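Local coordinates for ribosome-inactivating protein 3 (Zea mays, PDB 2PQG), which belongs to the plant ribosome-inactivating proteins, a family that takes its name from the loss of ribosome function its members cause, at residues Asn12-Tyr15 and Ser16-Ile19. Residues are numbered along the deposited sequence; the frame is centred on the assembly and turned at random.
Sequences NYPY and SAFI
Pro14 O accepts from two successive amides of the first helical turn. Ala17 N lies 3.0 Å from Pro14 O, with a bent N-H...O angle of 132°. Phe18 N reaches the same oxygen by a weak, longer bond of 3.3 Å. The next bond is of regular helical form: Ile19 N to Tyr15 O measures 3.0 Å and is nearly straight at 161°.

Ile19 and Tyr15, one turn apart, form a CH-pi interaction. Ile19 CG1 sits 3.7 Å from the centroid of the Tyr15 ring, over one face and displaced from the centre toward the rim on the CZ side, while Ile19 CD1 extends toward the phenolic end, 3.6 Å from Tyr15 CZ. Tyr15 OH, also beside Ile19 CD1, is hydrogen-bonded to Met183 O, and Val197 and Asp198 of helix 191-199 also touch the Tyr15 side chain.

Pro14 is the N-cap residue of helix 15-27, which follows edge strand 2-7 of the mixed sheet in this ribosome-inactivating fold. At this helix start Ser16 N is hydrogen-bonded to Asp198 OD1, so a side chain from helix 191-199 serves one of the first-turn amides.

On the loop side, apolar side chains gather on Ala17 CB, which is approached by two groups: Pro14 CG at 3.6 Å and Tyr13 CE1 at 3.5 Å. With CG anti to its backbone N (chi1 -166°), the Tyr13 ring reaches forward to the helix. A separate ring-edge contact follows from this, in which Tyr13 OH lies in the plane of the Phe18 ring, at its edge, 3.9 Å from Phe18 CD1. Phe6 of strand 2-7 stacks on Phe18 and meets Tyr13 edge-to-face.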
ATOM      1  N   ASN A  12     -13.487   1.753 -18.171  1.00 20.92           N
ATOM      2  CA  ASN A  12     -13.521   0.460 -18.864  1.00 21.85           C
ATOM      3  C   ASN A  12     -12.379  -0.495 -18.460  1.00 20.77           C
ATOM      4  O   ASN A  12     -12.406  -1.672 -18.808  1.00 20.58           O
ATOM      5  CB  ASN A  12     -13.477   0.663 -20.382  1.00 23.91           C
ATOM      6  CG  ASN A  12     -14.649   1.471 -20.911  1.00 26.00           C
ATOM      7  OD1 ASN A  12     -15.810   1.081 -20.773  1.00 23.75           O
ATOM      8  ND2 ASN A  12     -14.342   2.600 -21.538  1.00 26.71           N
ATOM      9  N   TYR A  13     -11.378   0.020 -17.746  1.00 21.25           N
ATOM     10  CA  TYR A  13     -10.235  -0.783 -17.293  1.00 22.93           C
ATOM     11  C   TYR A  13     -10.460  -1.149 -15.821  1.00 22.37           C
ATOM     12  O   TYR A  13     -10.142  -0.364 -14.917  1.00 18.39           O
ATOM     13  CB  TYR A  13      -8.928   0.020 -17.428  1.00 27.26           C
ATOM     14  CG  TYR A  13      -7.661  -0.804 -17.302  1.00 29.40           C
ATOM     15  CD1 TYR A  13      -7.631  -1.965 -16.532  1.00 32.21           C
ATOM     16  CD2 TYR A  13      -6.480  -0.399 -17.915  1.00 30.77           C
ATOM     17  CE1 TYR A  13      -6.462  -2.701 -16.371  1.00 32.33           C
ATOM     18  CE2 TYR A  13      -5.300  -1.128 -17.757  1.00 32.58           C
ATOM     19  CZ  TYR A  13      -5.302  -2.277 -16.979  1.00 32.73           C
ATOM     20  OH  TYR A  13      -4.139  -2.988 -16.782  1.00 36.19           O
ATOM     21  N   PRO A  14     -10.994  -2.358 -15.564  1.00 21.97           N
ATOM     22  CA  PRO A  14     -11.255  -2.789 -14.188  1.00 22.43           C
ATOM     23  C   PRO A  14     -10.040  -2.964 -13.286  1.00 22.99           C
ATOM     24  O   PRO A  14      -8.979  -3.396 -13.718  1.00 23.03           O
ATOM     25  CB  PRO A  14     -12.039  -4.084 -14.380  1.00 25.98           C
ATOM     26  CG  PRO A  14     -11.497  -4.623 -15.681  1.00 24.74           C
ATOM     27  CD  PRO A  14     -11.383  -3.399 -16.536  1.00 17.37           C
ATOM     28  N   TYR A  15     -10.214  -2.607 -12.019  1.00 25.90           N
ATOM     29  CA  TYR A  15      -9.165  -2.730 -11.019  1.00 24.59           C
ATOM     30  C   TYR A  15      -8.649  -4.177 -10.980  1.00 24.31           C
ATOM     31  O   TYR A  15      -7.442  -4.406 -10.873  1.00 26.21           O
ATOM     32  CB  TYR A  15      -9.723  -2.315  -9.648  1.00 22.86           C
ATOM     33  CG  TYR A  15      -8.843  -2.646  -8.461  1.00 23.29           C
ATOM     34  CD1 TYR A  15      -7.703  -1.891  -8.170  1.00 23.32           C
ATOM     35  CD2 TYR A  15      -9.170  -3.704  -7.610  1.00 22.23           C
ATOM     36  CE1 TYR A  15      -6.911  -2.175  -7.050  1.00 22.02           C
ATOM     37  CE2 TYR A  15      -8.388  -4.002  -6.493  1.00 21.76           C
ATOM     38  CZ  TYR A  15      -7.262  -3.230  -6.215  1.00 24.29           C
ATOM     39  OH  TYR A  15      -6.506  -3.501  -5.095  1.00 19.96           O
ATOM     40  N   SER A  16      -9.563  -5.142 -11.073  1.00 23.46           N
ATOM     41  CA  SER A  16      -9.204  -6.565 -11.039  1.00 26.50           C
ATOM     42  C   SER A  16      -8.230  -6.933 -12.151  1.00 26.39           C
ATOM     43  O   SER A  16      -7.390  -7.818 -11.986  1.00 26.41           O
ATOM     44  CB  SER A  16     -10.455  -7.430 -11.175  1.00 24.99           C
ATOM     45  OG  SER A  16     -11.142  -7.113 -12.373  1.00 34.97           O
ATOM     46  N   ALA A  17      -8.361  -6.250 -13.284  1.00 26.59           N
ATOM     47  CA  ALA A  17      -7.506  -6.484 -14.436  1.00 27.21           C
ATOM     48  C   ALA A  17      -6.085  -6.031 -14.133  1.00 30.17           C
ATOM     49  O   ALA A  17      -5.108  -6.719 -14.444  1.00 34.25           O
ATOM     50  CB  ALA A  17      -8.042  -5.726 -15.627  1.00 29.56           C
ATOM     51  N   PHE A  18      -5.972  -4.857 -13.531  1.00 29.10           N
ATOM     52  CA  PHE A  18      -4.673  -4.318 -13.189  1.00 25.92           C
ATOM     53  C   PHE A  18      -3.980  -5.212 -12.165  1.00 24.49           C
ATOM     54  O   PHE A  18      -2.781  -5.453 -12.243  1.00 27.49           O
ATOM     55  CB  PHE A  18      -4.831  -2.916 -12.623  1.00 26.11           C
ATOM     56  CG  PHE A  18      -3.538  -2.266 -12.288  1.00 25.88           C
ATOM     57  CD1 PHE A  18      -2.586  -2.041 -13.281  1.00 29.07           C
ATOM     58  CD2 PHE A  18      -3.252  -1.906 -10.981  1.00 22.57           C
ATOM     59  CE1 PHE A  18      -1.358  -1.457 -12.972  1.00 32.39           C
ATOM     60  CE2 PHE A  18      -2.035  -1.324 -10.655  1.00 26.85           C
ATOM     61  CZ  PHE A  18      -1.080  -1.098 -11.653  1.00 30.51           C
ATOM     62  N   ILE A  19      -4.740  -5.691 -11.196  1.00 21.02           N
ATOM     63  CA  ILE A  19      -4.189  -6.558 -10.173  1.00 21.31           C
ATOM     64  C   ILE A  19      -3.683  -7.843 -10.829  1.00 21.44           C
ATOM     65  O   ILE A  19      -2.519  -8.226 -10.677  1.00 20.41           O
ATOM     66  CB  ILE A  19      -5.273  -6.890  -9.109  1.00 20.50           C
ATOM     67  CG1 ILE A  19      -5.681  -5.603  -8.390  1.00 16.84           C
ATOM     68  CG2 ILE A  19      -4.764  -7.945  -8.117  1.00 19.15           C
ATOM     69  CD1 ILE A  19      -4.514  -4.875  -7.766  1.00 21.09           C
TER